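Local coordinates for catalase (Corynebacterium glutamicum, PDB 4B7H), which breaks hydrogen peroxide down to water and oxygen at a haem group and is inhibited by nitric oxide, at residues P269-K274 against G308-N313. Residues are numbered along the deposited sequence; the frame is centred on the assembly and turned at random.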
loop_
_atom_site.group_PDB
_atom_site.type_symbol
_atom_site.label_atom_id
_atom_site.label_comp_id
_atom_site.label_asym_id
_atom_site.label_seq_id
_atom_site.Cartn_x
_atom_site.Cartn_y
_atom_site.Cartn_z
ATOM N N PRO A 269 11.271 -29.757 21.442
ATOM C CA PRO A 269 10.243 -29.634 22.480
ATOM C C PRO A 269 8.930 -30.296 22.066
ATOM O O PRO A 269 8.560 -30.289 20.877
ATOM C CB PRO A 269 10.066 -28.119 22.622
ATOM C CG PRO A 269 10.408 -27.580 21.275
ATOM C CD PRO A 269 11.516 -28.477 20.753
ATOM N N ILE A 270 8.243 -30.867 23.052
ATOM C CA ILE A 270 7.018 -31.619 22.830
ATOM C C ILE A 270 5.922 -31.105 23.757
ATOM O O ILE A 270 6.197 -30.687 24.887
ATOM C CB ILE A 270 7.259 -33.128 23.086
ATOM C CG1 ILE A 270 8.299 -33.677 22.107
ATOM C CG2 ILE A 270 5.968 -33.925 22.982
ATOM C CD1 ILE A 270 8.882 -35.004 22.527
ATOM N N TRP A 271 4.688 -31.107 23.263
ATOM C CA TRP A 271 3.513 -30.829 24.080
ATOM C C TRP A 271 2.502 -31.946 23.895
ATOM O O TRP A 271 2.275 -32.403 22.772
ATOM C CB TRP A 271 2.846 -29.525 23.645
ATOM C CG TRP A 271 3.548 -28.275 24.082
ATOM C CD1 TRP A 271 3.194 -27.458 25.121
ATOM C CD2 TRP A 271 4.724 -27.695 23.499
ATOM N NE1 TRP A 271 4.081 -26.406 25.222
ATOM C CE2 TRP A 271 5.022 -26.524 24.233
ATOM C CE3 TRP A 271 5.548 -28.046 22.422
ATOM C CZ2 TRP A 271 6.109 -25.702 23.926
ATOM C CZ3 TRP A 271 6.632 -27.228 22.115
ATOM C CH2 TRP A 271 6.902 -26.067 22.865
ATOM N N ASP A 272 1.887 -32.377 24.990
ATOM C CA ASP A 272 0.771 -33.311 24.892
ATOM C C ASP A 272 -0.532 -32.560 24.614
ATOM O O ASP A 272 -0.862 -31.596 25.305
ATOM C CB ASP A 272 0.673 -34.163 26.153
ATOM C CG ASP A 272 1.812 -35.149 26.259
ATOM O OD1 ASP A 272 1.811 -36.131 25.483
ATOM O OD2 ASP A 272 2.716 -34.934 27.094
ATOM N N VAL A 273 -1.247 -32.992 23.578
ATOM C CA VAL A 273 -2.502 -32.362 23.163
ATOM C C VAL A 273 -3.678 -33.018 23.873
ATOM O O VAL A 273 -3.893 -34.222 23.745
ATOM C CB VAL A 273 -2.709 -32.476 21.638
ATOM C CG1 VAL A 273 -4.034 -31.844 21.230
ATOM C CG2 VAL A 273 -1.551 -31.822 20.889
ATOM N N LYS A 274 -4.425 -32.225 24.632
ATOM C CA LYS A 274 -5.567 -32.733 25.384
ATOM C C LYS A 274 -6.758 -31.802 25.195
ATOM O O LYS A 274 -6.595 -30.644 24.795
ATOM C CB LYS A 274 -5.223 -32.862 26.878
ATOM C CG LYS A 274 -3.919 -33.604 27.165
ATOM C CD LYS A 274 -3.697 -33.821 28.658
ATOM C CE LYS A 274 -2.359 -34.505 28.922
ATOM N NZ LYS A 274 -2.315 -35.872 28.338
ATOM N N GLY A 308 -3.169 -36.648 21.618
ATOM C CA GLY A 308 -1.909 -36.956 20.960
ATOM C C GLY A 308 -0.825 -36.018 21.449
ATOM O O GLY A 308 -0.907 -35.523 22.571
ATOM N N TYR A 309 0.200 -35.786 20.631
ATOM C CA TYR A 309 1.249 -34.840 20.992
ATOM C C TYR A 309 1.717 -34.112 19.745
ATOM O O TYR A 309 1.487 -34.574 18.623
ATOM C CB TYR A 309 2.436 -35.552 21.660
ATOM C CG TYR A 309 3.245 -36.436 20.726
ATOM C CD1 TYR A 309 2.909 -37.772 20.531
ATOM C CD2 TYR A 309 4.355 -35.937 20.048
ATOM C CE1 TYR A 309 3.648 -38.582 19.674
ATOM C CE2 TYR A 309 5.098 -36.729 19.190
ATOM C CZ TYR A 309 4.746 -38.054 19.006
ATOM O OH TYR A 309 5.497 -38.840 18.150
ATOM N N PHE A 310 2.387 -32.980 19.927
ATOM C CA PHE A 310 3.103 -32.377 18.812
ATOM C C PHE A 310 4.544 -32.084 19.208
ATOM O O PHE A 310 4.863 -31.928 20.393
ATOM C CB PHE A 310 2.367 -31.166 18.194
ATOM C CG PHE A 310 2.335 -29.931 19.056
ATOM C CD1 PHE A 310 3.436 -29.085 19.127
ATOM C CD2 PHE A 310 1.176 -29.579 19.743
ATOM C CE1 PHE A 310 3.397 -27.929 19.892
ATOM C CE2 PHE A 310 1.129 -28.425 20.519
ATOM C CZ PHE A 310 2.244 -27.603 20.594
ATOM N N ILE A 311 5.412 -32.059 18.205
ATOM C CA ILE A 311 6.845 -31.908 18.397
ATOM C C ILE A 311 7.352 -30.838 17.438
ATOM O O ILE A 311 6.878 -30.745 16.303
ATOM C CB ILE A 311 7.568 -33.269 18.173
ATOM C CG1 ILE A 311 9.071 -33.162 18.432
ATOM C CG2 ILE A 311 7.256 -33.850 16.786
ATOM C CD1 ILE A 311 9.777 -34.517 18.468
ATOM N N LEU A 312 8.274 -30.002 17.907
ATOM C CA LEU A 312 8.867 -28.988 17.040
ATOM C C LEU A 312 10.250 -29.481 16.639
ATOM O O LEU A 312 11.152 -29.574 17.487
ATOM C CB LEU A 312 8.964 -27.636 17.749
ATOM C CG LEU A 312 7.651 -27.102 18.331
ATOM C CD1 LEU A 312 7.859 -25.736 18.984
ATOM C CD2 LEU A 312 6.571 -27.035 17.258
ATOM N N ASN A 313 10.416 -29.810 15.359
ATOM C CA ASN A 313 11.672 -30.406 14.904
ATOM C C ASN A 313 12.316 -29.745 13.684
ATOM O O ASN A 313 13.232 -30.308 13.090
ATOM C CB ASN A 313 11.507 -31.919 14.669
ATOM C CG ASN A 313 10.511 -32.242 13.560
ATOM O OD1 ASN A 313 9.994 -31.347 12.879
ATOM N ND2 ASN A 313 10.241 -33.532 13.371
HETATM O O HOH W 1 -0.204 -37.664 24.936
#
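W271 and F310 form a hydrogen-bonded pair between two antiparallel strands, illustrating how a β-ladder sorts its side chains onto two faces. The N-to-C directions of strands 270-274 and 308-313 differ by 150°, and W271 N to F310 O (3.0 Å) and F310 N to W271 O (2.9 Å) close the ring. L312 N to P269 O and V273 N to G308 O extend the ladder, with a weak return bond from G308 N to V273 O.

On the buried face, F310 CG sits between its backbone N and carbonyl carbon (chi1 71°), which brings the ring across to its partner. W271 CB lies over one face of that ring, 3.9 Å from its centroid, while V273 CG2 meets the edge at CD2. The five-membered ring of W271 is nearly parallel to the F310 ring (17°) but slid apart, with W271 CE3 3.3 Å from F310 CE1; W271 CZ3 reaches L312 CD1. On the other face, the non-hydrogen-bonded pair I270 and I311 run alongside each other, and D272 OD2 salt-bridges R233 NE. L103 and F126, from strands 100-108 and 125-132 not adjacent to this pair, pack on F310 across the interior of the haem catalase β-barrel.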